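Long-range contacts in putative SAM-dependent O-methyltranferase (Podospora anserina, PDB 4YMH), which probably transfers methyl groups from S-adenosylmethionine to hydroxyl oxygens of an acceptor: residues L31-W35 with M48-L52; F42-M48 with Y75-S79. All coordinates share one frame; numbering follows the deposited sequence.

Contact 1. Residues L31-W35 with M48-L52; sequences LVEHW and MSSRL. With SAH (S-adenosyl-L-homocysteine), chain E.
Trp35 lies between Met48 and Arg51, which cover opposite faces of its indole. Met48 brings its methyl group: CE sits over the five-membered ring, 3.8 Å from its centroid, while SD reaches the ring obliquely and comes within 3.5 Å of Trp35 CD1, a Met-aromatic contact. The methionine chain runs extended through chi2 and bends only at chi3 (54°), which turns CE back beneath the indole and against the backbone O of Trp35. On the other face the aliphatic part of Arg51 crosses the indole at about a right angle, with CG squarely above the six-membered ring, 3.8 Å from its centroid, and CD over the far rim near CZ3.

Between the two faces, the indole N-H points at the backbone of the loop. Trp35 NE1 donates to Ser49 O at 2.8 Å, with an N-H...O angle of 159°; the acceptor lies in the ring plane and the donor in the carbonyl plane, and this bond, with the two covered faces, holds the indole's rotation. In this class I, Rossmann-like methyltransferase fold, the bond ties helix 29-41 to the loop that leads into helix 51-64 and carries part of the cosubstrate pocket. The same Ser49 turns its other groups to the bound SAH: OG donates to OXT at 2.6 Å, and the backbone N makes a weak bond to the second carboxylate oxygen.

Farther out, Arg51 bends at chi3 and lays its guanidinium against Val32, whose CG2 stands over one face, 3.6 Å from NH2. Arg51 NE has a long, weak ion pair with Glu21. Ser50 N-caps helix 51-64 through OG to Gln53 N, and the same hydroxyl bonds to Ser4 OG of the second subunit.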
ATOM      1  N   LEU A  31      14.461 -17.365  -3.750  1.00 27.89           N
ATOM      2  CA  LEU A  31      14.620 -15.930  -3.558  1.00 28.59           C
ATOM      3  C   LEU A  31      15.136 -15.627  -2.151  1.00 28.38           C
ATOM      4  O   LEU A  31      15.927 -14.712  -1.969  1.00 32.26           O
ATOM      5  CB  LEU A  31      13.301 -15.200  -3.835  1.00 23.75           C
ATOM      6  CG  LEU A  31      13.379 -13.671  -3.951  1.00 21.83           C
ATOM      7  CD1 LEU A  31      14.488 -13.298  -4.902  1.00 22.79           C
ATOM      8  CD2 LEU A  31      12.036 -13.078  -4.418  1.00 21.97           C
ATOM      9  N   VAL A  32      14.691 -16.390  -1.160  1.00 30.62           N
ATOM     10  CA  VAL A  32      15.291 -16.303   0.166  1.00 32.04           C
ATOM     11  C   VAL A  32      16.797 -16.565   0.072  1.00 29.61           C
ATOM     12  O   VAL A  32      17.610 -15.824   0.637  1.00 30.77           O
ATOM     13  CB  VAL A  32      14.676 -17.312   1.150  1.00 36.65           C
ATOM     14  CG1 VAL A  32      15.411 -17.258   2.486  1.00 35.80           C
ATOM     15  CG2 VAL A  32      13.191 -17.062   1.333  1.00 36.08           C
ATOM     16  N   GLU A  33      17.161 -17.618  -0.653  1.00 29.91           N
ATOM     17  CA  GLU A  33      18.573 -17.961  -0.823  1.00 32.77           C
ATOM     18  C   GLU A  33      19.360 -16.810  -1.463  1.00 34.76           C
ATOM     19  O   GLU A  33      20.480 -16.494  -1.038  1.00 33.13           O
ATOM     20  CB  GLU A  33      18.721 -19.240  -1.657  1.00 39.92           C
ATOM     21  CG  GLU A  33      20.153 -19.700  -1.826  1.00 46.75           C
ATOM     22  CD  GLU A  33      20.270 -21.015  -2.582  1.00 56.46           C
ATOM     23  OE1 GLU A  33      19.413 -21.290  -3.446  1.00 58.35           O
ATOM     24  OE2 GLU A  33      21.219 -21.778  -2.303  1.00 62.75           O
ATOM     25  N   HIS A  34      18.780 -16.177  -2.478  1.00 32.73           N
ATOM     26  CA  HIS A  34      19.451 -15.035  -3.093  1.00 35.49           C
ATOM     27  C   HIS A  34      19.585 -13.849  -2.118  1.00 33.91           C
ATOM     28  O   HIS A  34      20.605 -13.150  -2.100  1.00 28.83           O
ATOM     29  CB  HIS A  34      18.714 -14.593  -4.355  1.00 32.29           C
ATOM     30  CG  HIS A  34      19.276 -13.355  -4.968  1.00 33.53           C
ATOM     31  ND1 HIS A  34      20.473 -13.338  -5.657  1.00 36.32           N
ATOM     32  CD2 HIS A  34      18.821 -12.080  -4.982  1.00 34.68           C
ATOM     33  CE1 HIS A  34      20.722 -12.111  -6.071  1.00 35.71           C
ATOM     34  NE2 HIS A  34      19.738 -11.325  -5.671  1.00 32.45           N
ATOM     35  N   TRP A  35      18.554 -13.632  -1.309  1.00 32.55           N
ATOM     36  CA  TRP A  35      18.539 -12.527  -0.348  1.00 33.23           C
ATOM     37  C   TRP A  35      19.660 -12.716   0.681  1.00 36.27           C
ATOM     38  O   TRP A  35      20.479 -11.806   0.929  1.00 35.45           O
ATOM     39  CB  TRP A  35      17.161 -12.460   0.322  1.00 31.49           C
ATOM     40  CG  TRP A  35      16.897 -11.260   1.177  1.00 32.21           C
ATOM     41  CD1 TRP A  35      16.508 -10.018   0.758  1.00 28.46           C
ATOM     42  CD2 TRP A  35      16.956 -11.200   2.607  1.00 39.58           C
ATOM     43  NE1 TRP A  35      16.336  -9.186   1.838  1.00 31.94           N
ATOM     44  CE2 TRP A  35      16.606  -9.885   2.985  1.00 40.01           C
ATOM     45  CE3 TRP A  35      17.276 -12.128   3.606  1.00 44.25           C
ATOM     46  CZ2 TRP A  35      16.574  -9.476   4.315  1.00 43.92           C
ATOM     47  CZ3 TRP A  35      17.239 -11.721   4.927  1.00 47.95           C
ATOM     48  CH2 TRP A  35      16.890 -10.405   5.270  1.00 48.84           C
ATOM     49  N   MET A  48      19.423  -3.386  -0.145  1.00 37.20           N
ATOM     50  CA  MET A  48      18.460  -4.368  -0.638  1.00 31.20           C
ATOM     51  C   MET A  48      17.133  -4.284   0.117  1.00 31.99           C
ATOM     52  O   MET A  48      17.108  -3.974   1.309  1.00 32.24           O
ATOM     53  CB  MET A  48      19.043  -5.783  -0.528  1.00 27.77           C
ATOM     54  CG  MET A  48      18.123  -6.892  -1.011  1.00 27.05           C
ATOM     55  SD  MET A  48      19.044  -8.435  -1.090  1.00 36.31           S
ATOM     56  CE  MET A  48      19.696  -8.498   0.577  1.00 37.01           C
ATOM     57  N   SER A  49      16.031  -4.554  -0.582  1.00 34.10           N
ATOM     58  CA  SER A  49      14.714  -4.567   0.048  1.00 31.17           C
ATOM     59  C   SER A  49      14.644  -5.688   1.087  1.00 32.71           C
ATOM     60  O   SER A  49      15.470  -6.597   1.064  1.00 31.93           O
ATOM     61  CB  SER A  49      13.622  -4.718  -1.014  1.00 31.70           C
ATOM     62  OG  SER A  49      13.685  -3.634  -1.938  1.00 29.38           O
ATOM     63  N   SER A  50      13.688  -5.601   2.011  1.00 30.28           N
ATOM     64  CA  SER A  50      13.436  -6.663   2.990  1.00 29.12           C
ATOM     65  C   SER A  50      12.676  -7.847   2.378  1.00 27.91           C
ATOM     66  O   SER A  50      12.222  -7.784   1.236  1.00 24.07           O
ATOM     67  CB  SER A  50      12.629  -6.121   4.163  1.00 32.00           C
ATOM     68  OG  SER A  50      11.290  -5.868   3.746  1.00 26.36           O
ATOM     69  N   ARG A  51      12.520  -8.920   3.148  1.00 26.83           N
ATOM     70  CA  ARG A  51      11.720 -10.065   2.714  1.00 27.63           C
ATOM     71  C   ARG A  51      10.233  -9.717   2.575  1.00 28.13           C
ATOM     72  O   ARG A  51       9.566 -10.141   1.617  1.00 23.09           O
ATOM     73  CB  ARG A  51      11.891 -11.230   3.690  1.00 32.81           C
ATOM     74  CG  ARG A  51      13.300 -11.807   3.721  1.00 38.16           C
ATOM     75  CD  ARG A  51      13.418 -12.971   4.701  1.00 46.02           C
ATOM     76  NE  ARG A  51      12.464 -14.044   4.419  1.00 48.55           N
ATOM     77  CZ  ARG A  51      12.618 -15.306   4.813  1.00 52.13           C
ATOM     78  NH1 ARG A  51      13.700 -15.670   5.490  1.00 52.97           N
ATOM     79  NH2 ARG A  51      11.700 -16.210   4.516  1.00 52.14           N
ATOM     80  N   LEU A  52       9.719  -8.939   3.529  1.00 23.43           N
ATOM     81  CA  LEU A  52       8.321  -8.518   3.482  1.00 20.09           C
ATOM     82  C   LEU A  52       8.071  -7.700   2.213  1.00 20.77           C
ATOM     83  O   LEU A  52       7.061  -7.885   1.526  1.00 21.21           O
ATOM     84  CB  LEU A  52       7.955  -7.705   4.736  1.00 21.12           C
ATOM     85  CG  LEU A  52       6.504  -7.227   4.840  1.00 22.02           C
ATOM     86  CD1 LEU A  52       5.542  -8.420   4.814  1.00 19.56           C
ATOM     87  CD2 LEU A  52       6.311  -6.396   6.120  1.00 22.42           C
TER
HETATM   88  N   SAH E1001      16.222  -2.542  -6.133  1.00 31.95           N
HETATM   89  CA  SAH E1001      17.186  -3.226  -5.318  1.00 35.69           C
HETATM   90  CB  SAH E1001      18.108  -2.246  -4.597  1.00 32.83           C
HETATM   91  CG  SAH E1001      18.577  -1.023  -5.379  1.00 29.14           C
HETATM   92  SD  SAH E1001      19.762  -0.113  -4.460  1.00 31.51           S
HETATM   93  C   SAH E1001      16.512  -4.094  -4.290  1.00 35.76           C
HETATM   94  O   SAH E1001      17.119  -5.010  -3.786  1.00 30.25           O
HETATM   95  OXT SAH E1001      15.357  -3.852  -3.974  1.00 36.11           O
HETATM   96  C5' SAH E1001      20.059   1.140  -5.639  1.00 30.17           C
HETATM   97  C4' SAH E1001      20.869   0.695  -6.847  1.00 30.11           C
HETATM   98  O4' SAH E1001      20.878   1.729  -7.814  1.00 33.68           O
HETATM   99  C3' SAH E1001      22.319   0.434  -6.518  1.00 32.92           C
HETATM  100  O3' SAH E1001      22.711  -0.846  -6.950  1.00 33.00           O
HETATM  101  C2' SAH E1001      23.076   1.497  -7.272  1.00 31.31           C
HETATM  102  O2' SAH E1001      24.346   1.095  -7.678  1.00 28.94           O
HETATM  103  C1' SAH E1001      22.146   1.848  -8.407  1.00 32.84           C
HETATM  104  N9  SAH E1001      22.325   3.215  -8.916  1.00 33.36           N
HETATM  105  C8  SAH E1001      22.612   4.306  -8.230  1.00 32.96           C
HETATM  106  N7  SAH E1001      22.687   5.358  -9.027  1.00 28.91           N
HETATM  107  C5  SAH E1001      22.439   4.945 -10.245  1.00 30.80           C
HETATM  108  C6  SAH E1001      22.346   5.552 -11.571  1.00 30.09           C
HETATM  109  N6  SAH E1001      22.559   6.843 -11.691  1.00 32.24           N
HETATM  110  N1  SAH E1001      22.044   4.785 -12.615  1.00 29.65           N
HETATM  111  C2  SAH E1001      21.822   3.486 -12.452  1.00 29.99           C
HETATM  112  N3  SAH E1001      21.880   2.864 -11.289  1.00 28.46           N
HETATM  113  C4  SAH E1001      22.180   3.533 -10.170  1.00 31.11           C

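Contact 2. Residues F42-M48 with Y75-S79; sequences FPDADKM and YSGYS. With SAH (S-adenosyl-L-homocysteine), chain E.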
ATOM      1  N   PHE A  42      27.781  -8.808   0.328  1.00 54.56           N
ATOM      2  CA  PHE A  42      28.018  -7.365   0.309  1.00 56.16           C
ATOM      3  C   PHE A  42      27.888  -6.675   1.667  1.00 57.90           C
ATOM      4  O   PHE A  42      26.959  -6.948   2.430  1.00 54.37           O
ATOM      5  CB  PHE A  42      27.076  -6.711  -0.702  1.00 55.67           C
ATOM      6  CG  PHE A  42      27.299  -7.180  -2.109  1.00 58.63           C
ATOM      7  CD1 PHE A  42      28.389  -6.730  -2.834  1.00 61.93           C
ATOM      8  CD2 PHE A  42      26.433  -8.088  -2.699  1.00 59.30           C
ATOM      9  CE1 PHE A  42      28.611  -7.167  -4.124  1.00 62.47           C
ATOM     10  CE2 PHE A  42      26.647  -8.529  -3.991  1.00 60.40           C
ATOM     11  CZ  PHE A  42      27.740  -8.069  -4.703  1.00 61.29           C
ATOM     12  N   PRO A  43      28.834  -5.765   1.966  1.00 62.27           N
ATOM     13  CA  PRO A  43      28.840  -4.965   3.196  1.00 66.07           C
ATOM     14  C   PRO A  43      27.742  -3.904   3.184  1.00 68.61           C
ATOM     15  O   PRO A  43      27.243  -3.512   4.242  1.00 70.59           O
ATOM     16  CB  PRO A  43      30.229  -4.322   3.186  1.00 70.05           C
ATOM     17  CG  PRO A  43      30.579  -4.222   1.742  1.00 67.81           C
ATOM     18  CD  PRO A  43      29.972  -5.434   1.088  1.00 65.04           C
ATOM     19  N   ASP A  44      27.370  -3.455   1.988  1.00 68.32           N
ATOM     20  CA  ASP A  44      26.316  -2.456   1.823  1.00 65.65           C
ATOM     21  C   ASP A  44      25.006  -3.103   1.379  1.00 60.31           C
ATOM     22  O   ASP A  44      24.273  -2.540   0.560  1.00 54.66           O
ATOM     23  CB  ASP A  44      26.741  -1.380   0.808  1.00 68.58           C
ATOM     24  CG  ASP A  44      26.904  -1.926  -0.612  1.00 68.09           C
ATOM     25  OD1 ASP A  44      27.071  -3.154  -0.784  1.00 66.49           O
ATOM     26  OD2 ASP A  44      26.871  -1.116  -1.563  1.00 68.52           O
ATOM     27  N   ALA A  45      24.706  -4.274   1.934  1.00 62.72           N
ATOM     28  CA  ALA A  45      23.505  -5.019   1.553  1.00 62.35           C
ATOM     29  C   ALA A  45      22.224  -4.383   2.094  1.00 61.18           C
ATOM     30  O   ALA A  45      21.125  -4.797   1.725  1.00 55.99           O
ATOM     31  CB  ALA A  45      23.612  -6.463   2.020  1.00 61.70           C
ATOM     32  N   ASP A  46      22.365  -3.374   2.953  1.00 68.98           N
ATOM     33  CA  ASP A  46      21.207  -2.663   3.501  1.00 66.80           C
ATOM     34  C   ASP A  46      20.425  -1.937   2.401  1.00 57.57           C
ATOM     35  O   ASP A  46      19.260  -1.581   2.593  1.00 55.59           O
ATOM     36  CB  ASP A  46      21.640  -1.675   4.594  1.00 76.66           C
ATOM     37  CG  ASP A  46      22.913  -0.924   4.242  1.00 86.26           C
ATOM     38  OD1 ASP A  46      23.733  -1.456   3.464  1.00 87.74           O
ATOM     39  OD2 ASP A  46      23.107   0.200   4.758  1.00 91.68           O
ATOM     40  N   LYS A  47      21.070  -1.728   1.254  1.00 49.16           N
ATOM     41  CA  LYS A  47      20.418  -1.177   0.066  1.00 42.68           C
ATOM     42  C   LYS A  47      19.325  -2.098  -0.468  1.00 38.62           C
ATOM     43  O   LYS A  47      18.419  -1.655  -1.179  1.00 35.00           O
ATOM     44  CB  LYS A  47      21.442  -0.931  -1.048  1.00 40.72           C
ATOM     45  CG  LYS A  47      22.518   0.089  -0.734  1.00 44.89           C
ATOM     46  CD  LYS A  47      23.357   0.354  -1.975  1.00 46.92           C
ATOM     47  CE  LYS A  47      24.458   1.362  -1.700  1.00 51.29           C
ATOM     48  NZ  LYS A  47      25.150   1.747  -2.954  1.00 53.04           N
ATOM     49  N   MET A  48      19.423  -3.386  -0.145  1.00 37.20           N
ATOM     50  CA  MET A  48      18.460  -4.368  -0.638  1.00 31.20           C
ATOM     51  C   MET A  48      17.133  -4.284   0.117  1.00 31.99           C
ATOM     52  O   MET A  48      17.108  -3.974   1.309  1.00 32.24           O
ATOM     53  CB  MET A  48      19.043  -5.783  -0.528  1.00 27.77           C
ATOM     54  CG  MET A  48      18.123  -6.892  -1.011  1.00 27.05           C
ATOM     55  SD  MET A  48      19.044  -8.435  -1.090  1.00 36.31           S
ATOM     56  CE  MET A  48      19.696  -8.498   0.577  1.00 37.01           C
ATOM     57  N   TYR A  75      20.823  -3.239  -8.146  1.00 26.70           N
ATOM     58  CA  TYR A  75      21.717  -3.741  -7.089  1.00 28.90           C
ATOM     59  C   TYR A  75      22.100  -5.197  -7.346  1.00 29.77           C
ATOM     60  O   TYR A  75      22.794  -5.479  -8.322  1.00 28.07           O
ATOM     61  CB  TYR A  75      21.085  -3.589  -5.705  1.00 30.20           C
ATOM     62  CG  TYR A  75      22.069  -3.792  -4.575  1.00 32.44           C
ATOM     63  CD1 TYR A  75      23.219  -3.013  -4.486  1.00 32.33           C
ATOM     64  CD2 TYR A  75      21.853  -4.760  -3.596  1.00 28.56           C
ATOM     65  CE1 TYR A  75      24.133  -3.189  -3.456  1.00 34.88           C
ATOM     66  CE2 TYR A  75      22.771  -4.948  -2.560  1.00 29.09           C
ATOM     67  CZ  TYR A  75      23.899  -4.155  -2.497  1.00 35.07           C
ATOM     68  OH  TYR A  75      24.804  -4.329  -1.476  1.00 39.48           O
ATOM     69  N   SER A  76      21.649  -6.123  -6.498  1.00 26.57           N
ATOM     70  CA  SER A  76      22.036  -7.533  -6.674  1.00 30.57           C
ATOM     71  C   SER A  76      20.981  -8.373  -7.410  1.00 27.75           C
ATOM     72  O   SER A  76      21.161  -9.577  -7.595  1.00 30.68           O
ATOM     73  CB  SER A  76      22.345  -8.182  -5.325  1.00 33.53           C
ATOM     74  OG  SER A  76      21.158  -8.633  -4.687  1.00 37.42           O
ATOM     75  N   GLY A  77      19.899  -7.738  -7.843  1.00 23.63           N
ATOM     76  CA  GLY A  77      18.861  -8.419  -8.599  1.00 22.87           C
ATOM     77  C   GLY A  77      17.666  -8.922  -7.793  1.00 24.44           C
ATOM     78  O   GLY A  77      16.767  -9.554  -8.347  1.00 23.73           O
ATOM     79  N   TYR A  78      17.651  -8.659  -6.491  1.00 22.84           N
ATOM     80  CA  TYR A  78      16.569  -9.138  -5.620  1.00 23.37           C
ATOM     81  C   TYR A  78      15.178  -8.695  -6.068  1.00 24.87           C
ATOM     82  O   TYR A  78      14.262  -9.526  -6.173  1.00 19.59           O
ATOM     83  CB  TYR A  78      16.808  -8.677  -4.177  1.00 25.27           C
ATOM     84  CG  TYR A  78      15.687  -9.011  -3.208  1.00 22.79           C
ATOM     85  CD1 TYR A  78      15.425 -10.329  -2.843  1.00 25.08           C
ATOM     86  CD2 TYR A  78      14.900  -8.005  -2.644  1.00 21.25           C
ATOM     87  CE1 TYR A  78      14.407 -10.635  -1.953  1.00 24.98           C
ATOM     88  CE2 TYR A  78      13.875  -8.307  -1.750  1.00 21.30           C
ATOM     89  CZ  TYR A  78      13.637  -9.625  -1.410  1.00 22.72           C
ATOM     90  OH  TYR A  78      12.625  -9.951  -0.523  1.00 23.57           O
ATOM     91  N   SER A  79      15.003  -7.400  -6.331  1.00 23.70           N
ATOM     92  CA  SER A  79      13.671  -6.929  -6.714  1.00 22.93           C
ATOM     93  C   SER A  79      13.335  -7.372  -8.141  1.00 25.68           C
ATOM     94  O   SER A  79      12.189  -7.702  -8.420  1.00 20.42           O
ATOM     95  CB  SER A  79      13.524  -5.403  -6.552  1.00 25.88           C
ATOM     96  OG  SER A  79      14.507  -4.674  -7.259  1.00 25.33           O
TER
HETATM   97  N   SAH E1001      16.222  -2.542  -6.133  1.00 31.95           N
HETATM   98  CA  SAH E1001      17.186  -3.226  -5.318  1.00 35.69           C
HETATM   99  CB  SAH E1001      18.108  -2.246  -4.597  1.00 32.83           C
HETATM  100  CG  SAH E1001      18.577  -1.023  -5.379  1.00 29.14           C
HETATM  101  SD  SAH E1001      19.762  -0.113  -4.460  1.00 31.51           S
HETATM  102  C   SAH E1001      16.512  -4.094  -4.290  1.00 35.76           C
HETATM  103  O   SAH E1001      17.119  -5.010  -3.786  1.00 30.25           O
HETATM  104  OXT SAH E1001      15.357  -3.852  -3.974  1.00 36.11           O
HETATM  105  C5' SAH E1001      20.059   1.140  -5.639  1.00 30.17           C
HETATM  106  C4' SAH E1001      20.869   0.695  -6.847  1.00 30.11           C
HETATM  107  O4' SAH E1001      20.878   1.729  -7.814  1.00 33.68           O
HETATM  108  C3' SAH E1001      22.319   0.434  -6.518  1.00 32.92           C
HETATM  109  O3' SAH E1001      22.711  -0.846  -6.950  1.00 33.00           O
HETATM  110  C2' SAH E1001      23.076   1.497  -7.272  1.00 31.31           C
HETATM  111  O2' SAH E1001      24.346   1.095  -7.678  1.00 28.94           O
HETATM  112  C1' SAH E1001      22.146   1.848  -8.407  1.00 32.84           C
HETATM  113  N9  SAH E1001      22.325   3.215  -8.916  1.00 33.36           N
HETATM  114  C8  SAH E1001      22.612   4.306  -8.230  1.00 32.96           C
HETATM  115  N7  SAH E1001      22.687   5.358  -9.027  1.00 28.91           N
HETATM  116  C5  SAH E1001      22.439   4.945 -10.245  1.00 30.80           C
HETATM  117  C6  SAH E1001      22.346   5.552 -11.571  1.00 30.09           C
HETATM  118  N6  SAH E1001      22.559   6.843 -11.691  1.00 32.24           N
HETATM  119  N1  SAH E1001      22.044   4.785 -12.615  1.00 29.65           N
HETATM  120  C2  SAH E1001      21.822   3.486 -12.452  1.00 29.99           C
HETATM  121  N3  SAH E1001      21.880   2.864 -11.289  1.00 28.46           N
HETATM  122  C4  SAH E1001      22.180   3.533 -10.170  1.00 31.11           C
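Tyr75 meets Lys47 with its ring and Asp44 with its hydroxyl, both in the loop after helix 29-41. At its root, Tyr75 CB lies 3.4 Å from both O3' and CB of SAH; the ribose hydroxyl O3' is in the ring plane at the edge, 3.3 Å from Tyr75 CD1. With CG anti to the backbone N (chi1 -167°), the ring is carried toward 42-48, where Lys47 CB covers one face, 4.2 Å from the centroid. The extended lysine chain then crosses the ring, Lys47 CD coming 3.9 Å from Tyr75 CE1. CD2, on the other edge, approaches Met48 CB. At the tip, Tyr75 OH donates to Asp44 OD1 at 2.6 Å, met from above the carboxylate plane; Asp44 O is also close to OH, which packs on Phe42 CB and Ala45 CA. Asp44 OD2 forms a long salt bridge with Lys47 NZ. On the first turn of helix 78-86, Tyr78 is crossed by Met48 CG and SD, the sulfur oblique to its ring. Ser79 OG accepts a bond from the amino N of SAH. The pair thus joins the loop between helices 29-41 and 51-64 to the loop between strand 68-72 and helix 78-86, with Met103 of helix 101-114 packed against Phe42, Tyr75 and Ser76.

In the fold
Contacts 1 and 2 are centred 9 Å apart and share Met48, whose side chain serves both; along the chain their segments alternate. They also touch directly: Tyr78 OH lies 2.8 Å from Ser50 O, a probable hydrogen bond, and the Trp35 and Tyr78 rings meet with their planes at about 55°. Both contacts lie on the same side of the chain's centre, and both touch SAH, dividing its homocysteine end between them, carboxylate to contact 1 and amino group to contact 2. Glu98, which binds SAH through OE2, accepts a bond from Tyr75 N through OE1; the side chains of Tyr75 and Glu98 are about 5 Å apart.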